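Diketoreductase (PDB 4E12) reduces dicarbonyl compounds with NADH and probably also interconverts (3S)-3-hydroxyacyl-CoA and 3-oxoacyl-CoA. Local coordinates at residues 205-210 with 216-221; 234-239 with 256-261. All coordinates share one frame; numbering follows the deposited sequence.

In the fold
Both contacts lie in the helical C-terminal part of the chain, which follows the Rossmann-type NAD-binding part with its eight-stranded sheet, and both lie away from the residues that bind NAD. Interaction 1 comes first: helix 193-209 ends, a five-residue connection follows, and helix 215-226 folds back so that 216-221 meets 205-210. Interaction 2 then brings helix 232-239 and helix 253-267 together across a longer loop that holds helix 241-249. The two loops neither cross nor enclose one another; they stand in series. Their centres are about 11 Å apart. Ala-205 on Phe-258 ties helix 193-209 to helix 253-267, and Leu-208 and Ile-218 both touch Phe-233 of helix 232-239.

Interaction 1. Residues 205-210 with 216-221; sequences AELLVD and ETIDKT
Ile-218 sets its terminal methyl against CB of Leu-207 and the backbone N of Leu-208, joining two consecutive helices of the 3-hydroxyacyl-CoA dehydrogenase C-terminal domain, 193-209 and 215-226, as a helix-loop-helix pair. Its CD1 lies 3.7 Å from CB of Leu-207 and 3.9 Å from N of Leu-208, so one methyl spans two successive residues of the facing helix. With CG1 anti to the carbonyl carbon (chi1 -60°) and CD1 extended beyond it (chi2 173°), the long branch of the isoleucine reaches across. The short branch, CG2, stays behind and grazes CD1 of Leu-207 at 4.2 Å. The two side chains meet at a slant, and their branched shapes suit a buried place where no hydrogen bond crosses between the segments. Leu-208 joins more loosely through its CB, 4.4 Å from the same Ile-218 CD1, and its side chain also packs on Phe-233 and Phe-280. Another side of helix 215-226 faces the second subunit: Thr-217 and Thr-221 pack on Ile-182 of that subunit. Threonine suits position 221, where the hydroxyl is satisfied within its own helix at a subunit interface. Thr-221 OG1 donates to the carbonyl O of Thr-217 at 2.8 Å, tilted 29° from the carbonyl plane, while the amide N of Thr-221 reaches that oxygen from the opposite face.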
loop_
_atom_site.group_PDB
_atom_site.type_symbol
_atom_site.label_atom_id
_atom_site.label_comp_id
_atom_site.label_asym_id
_atom_site.label_seq_id
_atom_site.Cartn_x
_atom_site.Cartn_y
_atom_site.Cartn_z
ATOM N N ALA A 205 -4.071 6.781 8.542
ATOM C CA ALA A 205 -4.593 7.945 9.236
ATOM C C ALA A 205 -5.476 7.530 10.417
ATOM O O ALA A 205 -5.386 8.120 11.498
ATOM C CB ALA A 205 -5.349 8.845 8.277
ATOM N N GLU A 206 -6.315 6.520 10.213
ATOM C CA GLU A 206 -7.131 5.971 11.301
ATOM C C GLU A 206 -6.269 5.462 12.455
ATOM O O GLU A 206 -6.556 5.741 13.622
ATOM C CB GLU A 206 -8.025 4.839 10.786
ATOM C CG GLU A 206 -8.872 4.161 11.865
ATOM C CD GLU A 206 -8.083 3.195 12.756
ATOM O OE1 GLU A 206 -8.452 3.026 13.935
ATOM O OE2 GLU A 206 -7.105 2.585 12.280
ATOM N N LEU A 207 -5.220 4.708 12.151
ATOM C CA LEU A 207 -4.301 4.260 13.203
ATOM C C LEU A 207 -3.708 5.452 13.945
ATOM O O LEU A 207 -3.504 5.396 15.160
ATOM C CB LEU A 207 -3.135 3.463 12.620
ATOM C CG LEU A 207 -3.429 2.157 11.889
ATOM C CD1 LEU A 207 -2.115 1.619 11.304
ATOM C CD2 LEU A 207 -4.038 1.179 12.892
ATOM N N LEU A 208 -3.381 6.525 13.227
ATOM C CA LEU A 208 -2.786 7.673 13.906
ATOM C C LEU A 208 -3.841 8.363 14.749
ATOM O O LEU A 208 -3.637 8.617 15.940
ATOM C CB LEU A 208 -2.209 8.683 12.913
ATOM C CG LEU A 208 -1.591 9.958 13.516
ATOM C CD1 LEU A 208 -0.463 9.640 14.505
ATOM C CD2 LEU A 208 -1.104 10.863 12.393
ATOM N N VAL A 209 -4.957 8.683 14.110
ATOM C CA VAL A 209 -6.019 9.455 14.750
ATOM C C VAL A 209 -6.658 8.735 15.932
ATOM O O VAL A 209 -7.140 9.377 16.874
ATOM C CB VAL A 209 -7.094 9.859 13.749
ATOM C CG1 VAL A 209 -8.242 10.531 14.466
ATOM C CG2 VAL A 209 -6.513 10.833 12.754
ATOM N N ASP A 210 -6.671 7.409 15.903
ATOM C CA ASP A 210 -7.262 6.667 17.017
ATOM C C ASP A 210 -6.242 6.350 18.097
ATOM O O ASP A 210 -6.542 5.610 19.039
ATOM C CB ASP A 210 -7.960 5.390 16.554
ATOM C CG ASP A 210 -9.247 5.662 15.770
ATOM O OD1 ASP A 210 -9.852 6.750 15.909
ATOM O OD2 ASP A 210 -9.668 4.778 15.010
ATOM N N GLU A 216 6.000 7.335 12.752
ATOM C CA GLU A 216 7.239 6.611 12.532
ATOM C C GLU A 216 7.000 5.108 12.627
ATOM O O GLU A 216 7.523 4.330 11.831
ATOM C CB GLU A 216 8.311 7.056 13.547
ATOM C CG GLU A 216 8.721 8.531 13.435
ATOM C CD GLU A 216 7.667 9.532 13.940
ATOM O OE1 GLU A 216 6.638 9.116 14.523
ATOM O OE2 GLU A 216 7.877 10.752 13.745
ATOM N N THR A 217 6.201 4.691 13.605
ATOM C CA THR A 217 5.951 3.280 13.790
ATOM C C THR A 217 5.117 2.711 12.636
ATOM O O THR A 217 5.362 1.604 12.148
ATOM C CB THR A 217 5.215 3.060 15.111
ATOM O OG1 THR A 217 6.050 3.514 16.171
ATOM C CG2 THR A 217 4.912 1.601 15.327
ATOM N N ILE A 218 4.132 3.473 12.200
ATOM C CA ILE A 218 3.255 3.025 11.118
ATOM C C ILE A 218 4.083 2.901 9.836
ATOM O O ILE A 218 3.999 1.894 9.120
ATOM C CB ILE A 218 2.068 4.007 10.975
ATOM C CG1 ILE A 218 1.283 4.030 12.298
ATOM C CG2 ILE A 218 1.199 3.647 9.792
ATOM C CD1 ILE A 218 0.183 5.057 12.374
ATOM N N ASP A 219 4.913 3.908 9.566
ATOM C CA ASP A 219 5.740 3.876 8.369
ATOM C C ASP A 219 6.753 2.735 8.370
ATOM O O ASP A 219 6.882 2.049 7.354
ATOM C CB ASP A 219 6.449 5.207 8.122
ATOM C CG ASP A 219 5.511 6.287 7.599
ATOM O OD1 ASP A 219 4.316 6.001 7.370
ATOM O OD2 ASP A 219 5.976 7.426 7.398
ATOM N N LYS A 220 7.477 2.525 9.476
ATOM C CA LYS A 220 8.474 1.451 9.474
ATOM C C LYS A 220 7.788 0.083 9.305
ATOM O O LYS A 220 8.301 -0.817 8.630
ATOM C CB LYS A 220 9.419 1.497 10.694
ATOM C CG LYS A 220 8.819 1.173 12.043
ATOM C CD LYS A 220 9.897 1.258 13.142
ATOM C CE LYS A 220 9.306 1.034 14.531
ATOM N NZ LYS A 220 10.327 1.166 15.602
ATOM N N THR A 221 6.598 -0.056 9.875
ATOM C CA THR A 221 5.850 -1.282 9.684
ATOM C C THR A 221 5.598 -1.534 8.206
ATOM O O THR A 221 5.766 -2.656 7.730
ATOM C CB THR A 221 4.501 -1.249 10.400
ATOM O OG1 THR A 221 4.703 -1.051 11.803
ATOM C CG2 THR A 221 3.769 -2.556 10.170
#

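Interaction 2. Residues 234-239 with 256-261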
loop_
_atom_site.group_PDB
_atom_site.type_symbol
_atom_site.label_atom_id
_atom_site.label_comp_id
_atom_site.label_asym_id
_atom_site.label_seq_id
_atom_site.Cartn_x
_atom_site.Cartn_y
_atom_site.Cartn_z
ATOM N N GLU A 234 5.260 9.301 5.049
ATOM C CA GLU A 234 6.238 9.844 4.119
ATOM C C GLU A 234 5.509 10.199 2.830
ATOM O O GLU A 234 5.768 11.243 2.232
ATOM C CB GLU A 234 7.309 8.803 3.841
ATOM C CG GLU A 234 8.041 8.364 5.067
ATOM C CD GLU A 234 9.090 7.350 4.736
ATOM O OE1 GLU A 234 8.805 6.147 4.867
ATOM O OE2 GLU A 234 10.192 7.762 4.323
ATOM N N ILE A 235 4.596 9.323 2.412
ATOM C CA ILE A 235 3.753 9.564 1.236
ATOM C C ILE A 235 2.854 10.781 1.432
ATOM O O ILE A 235 2.752 11.599 0.517
ATOM C CB ILE A 235 2.908 8.317 0.854
ATOM C CG1 ILE A 235 3.834 7.161 0.465
ATOM C CG2 ILE A 235 1.901 8.656 -0.246
ATOM C CD1 ILE A 235 3.121 5.859 0.100
ATOM N N PHE A 236 2.203 10.927 2.593
ATOM C CA PHE A 236 1.421 12.153 2.875
ATOM C C PHE A 236 2.230 13.437 2.698
ATOM O O PHE A 236 1.718 14.446 2.194
ATOM C CB PHE A 236 0.854 12.175 4.310
ATOM C CG PHE A 236 -0.443 11.430 4.476
ATOM C CD1 PHE A 236 -0.559 10.400 5.411
ATOM C CD2 PHE A 236 -1.550 11.765 3.701
ATOM C CE1 PHE A 236 -1.777 9.706 5.576
ATOM C CE2 PHE A 236 -2.774 11.082 3.852
ATOM C CZ PHE A 236 -2.883 10.047 4.795
ATOM N N ASP A 237 3.466 13.430 3.170
ATOM C CA ASP A 237 4.336 14.600 2.984
ATOM C C ASP A 237 4.554 14.921 1.499
ATOM O O ASP A 237 4.591 16.086 1.107
ATOM C CB ASP A 237 5.682 14.439 3.694
ATOM C CG ASP A 237 5.583 14.579 5.206
ATOM O OD1 ASP A 237 4.547 15.050 5.711
ATOM O OD2 ASP A 237 6.561 14.227 5.896
ATOM N N ILE A 238 4.702 13.891 0.680
ATOM C CA ILE A 238 4.903 14.065 -0.751
ATOM C C ILE A 238 3.650 14.582 -1.446
ATOM O O ILE A 238 3.727 15.500 -2.268
ATOM C CB ILE A 238 5.375 12.745 -1.383
ATOM C CG1 ILE A 238 6.764 12.417 -0.845
ATOM C CG2 ILE A 238 5.331 12.840 -2.896
ATOM C CD1 ILE A 238 7.254 11.062 -1.170
ATOM N N VAL A 239 2.507 13.997 -1.114
ATOM C CA VAL A 239 1.219 14.471 -1.606
ATOM C C VAL A 239 1.060 15.950 -1.277
ATOM O O VAL A 239 0.625 16.747 -2.113
ATOM C CB VAL A 239 0.045 13.699 -0.944
ATOM C CG1 VAL A 239 -1.301 14.258 -1.405
ATOM C CG2 VAL A 239 0.132 12.228 -1.292
ATOM N N ARG A 256 -12.533 12.762 8.198
ATOM C CA ARG A 256 -12.728 14.155 8.582
ATOM C C ARG A 256 -12.088 14.406 9.922
ATOM O O ARG A 256 -11.665 15.520 10.233
ATOM C CB ARG A 256 -14.212 14.489 8.605
ATOM C CG ARG A 256 -14.850 14.382 7.224
ATOM C CD ARG A 256 -16.360 14.451 7.304
ATOM N NE ARG A 256 -16.803 15.726 7.832
ATOM C CZ ARG A 256 -17.232 16.727 7.075
ATOM N NH1 ARG A 256 -17.284 16.587 5.756
ATOM N NH2 ARG A 256 -17.604 17.863 7.630
ATOM N N GLU A 257 -11.987 13.355 10.713
ATOM C CA GLU A 257 -11.298 13.433 11.983
ATOM C C GLU A 257 -9.793 13.626 11.738
ATOM O O GLU A 257 -9.140 14.403 12.434
ATOM C CB GLU A 257 -11.591 12.163 12.775
ATOM C CG GLU A 257 -11.026 12.121 14.173
ATOM C CD GLU A 257 -11.580 10.941 14.985
ATOM O OE1 GLU A 257 -12.604 10.344 14.568
ATOM O OE2 GLU A 257 -10.992 10.614 16.042
ATOM N N PHE A 258 -9.258 12.926 10.741
ATOM C CA PHE A 258 -7.873 13.099 10.317
ATOM C C PHE A 258 -7.670 14.516 9.776
ATOM O O PHE A 258 -6.687 15.177 10.110
ATOM C CB PHE A 258 -7.532 12.055 9.244
ATOM C CG PHE A 258 -6.113 12.122 8.734
ATOM C CD1 PHE A 258 -5.034 11.921 9.590
ATOM C CD2 PHE A 258 -5.859 12.381 7.401
ATOM C CE1 PHE A 258 -3.717 11.974 9.129
ATOM C CE2 PHE A 258 -4.532 12.435 6.922
ATOM C CZ PHE A 258 -3.468 12.233 7.793
ATOM N N ALA A 259 -8.594 14.991 8.948
ATOM C CA ALA A 259 -8.506 16.362 8.454
ATOM C C ALA A 259 -8.323 17.348 9.613
ATOM O O ALA A 259 -7.413 18.184 9.591
ATOM C CB ALA A 259 -9.734 16.718 7.625
ATOM N N ALA A 260 -9.171 17.239 10.634
ATOM C CA ALA A 260 -9.058 18.105 11.811
ATOM C C ALA A 260 -7.701 17.949 12.501
ATOM O O ALA A 260 -7.169 18.920 13.039
ATOM C CB ALA A 260 -10.187 17.831 12.794
ATOM N N TYR A 261 -7.150 16.732 12.486
ATOM C CA TYR A 261 -5.874 16.424 13.127
ATOM C C TYR A 261 -4.735 17.107 12.383
ATOM O O TYR A 261 -3.830 17.699 12.982
ATOM C CB TYR A 261 -5.641 14.903 13.151
ATOM C CG TYR A 261 -4.358 14.475 13.816
ATOM C CD1 TYR A 261 -4.327 14.137 15.173
ATOM C CD2 TYR A 261 -3.168 14.400 13.097
ATOM C CE1 TYR A 261 -3.140 13.738 15.784
ATOM C CE2 TYR A 261 -1.979 14.000 13.700
ATOM C CZ TYR A 261 -1.967 13.672 15.037
ATOM O OH TYR A 261 -0.785 13.283 15.632
#
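In the helical core of the C-terminal domain, an aromatic pair joins helix 232-239 to helix 253-267; between 234-239 and 256-261 the nearest CA atoms, those of Phe-236 and Phe-258, are 11.9 Å apart. Two phenylalanines suit this spacing, since each long, flat, apolar side chain spans about half of the distance in a buried place. They arrive from opposite directions, and the outer rim of the Phe-258 ring comes over one face of Phe-236, with CE2 of Phe-258 3.6 Å from CZ of Phe-236. The ring planes are inclined at 39° and the centroids lie 5.0 Å apart, an oblique meeting. CZ of Phe-258 sits 3.7 Å above the plane of the Phe-236 ring, displaced toward its rim. Phe-258 reaches over with CG anti to its backbone N (chi1 -179°), which directs its ring out from helix 253-267 toward Phe-236. Around the pair, Phe-236 also touches Leu-201 of helix 193-209 and Leu-241 of helix 241-249, while Phe-258 packs on Ala-205 and Ser-248 of these same two helices, so the rings lie at a junction of four helices.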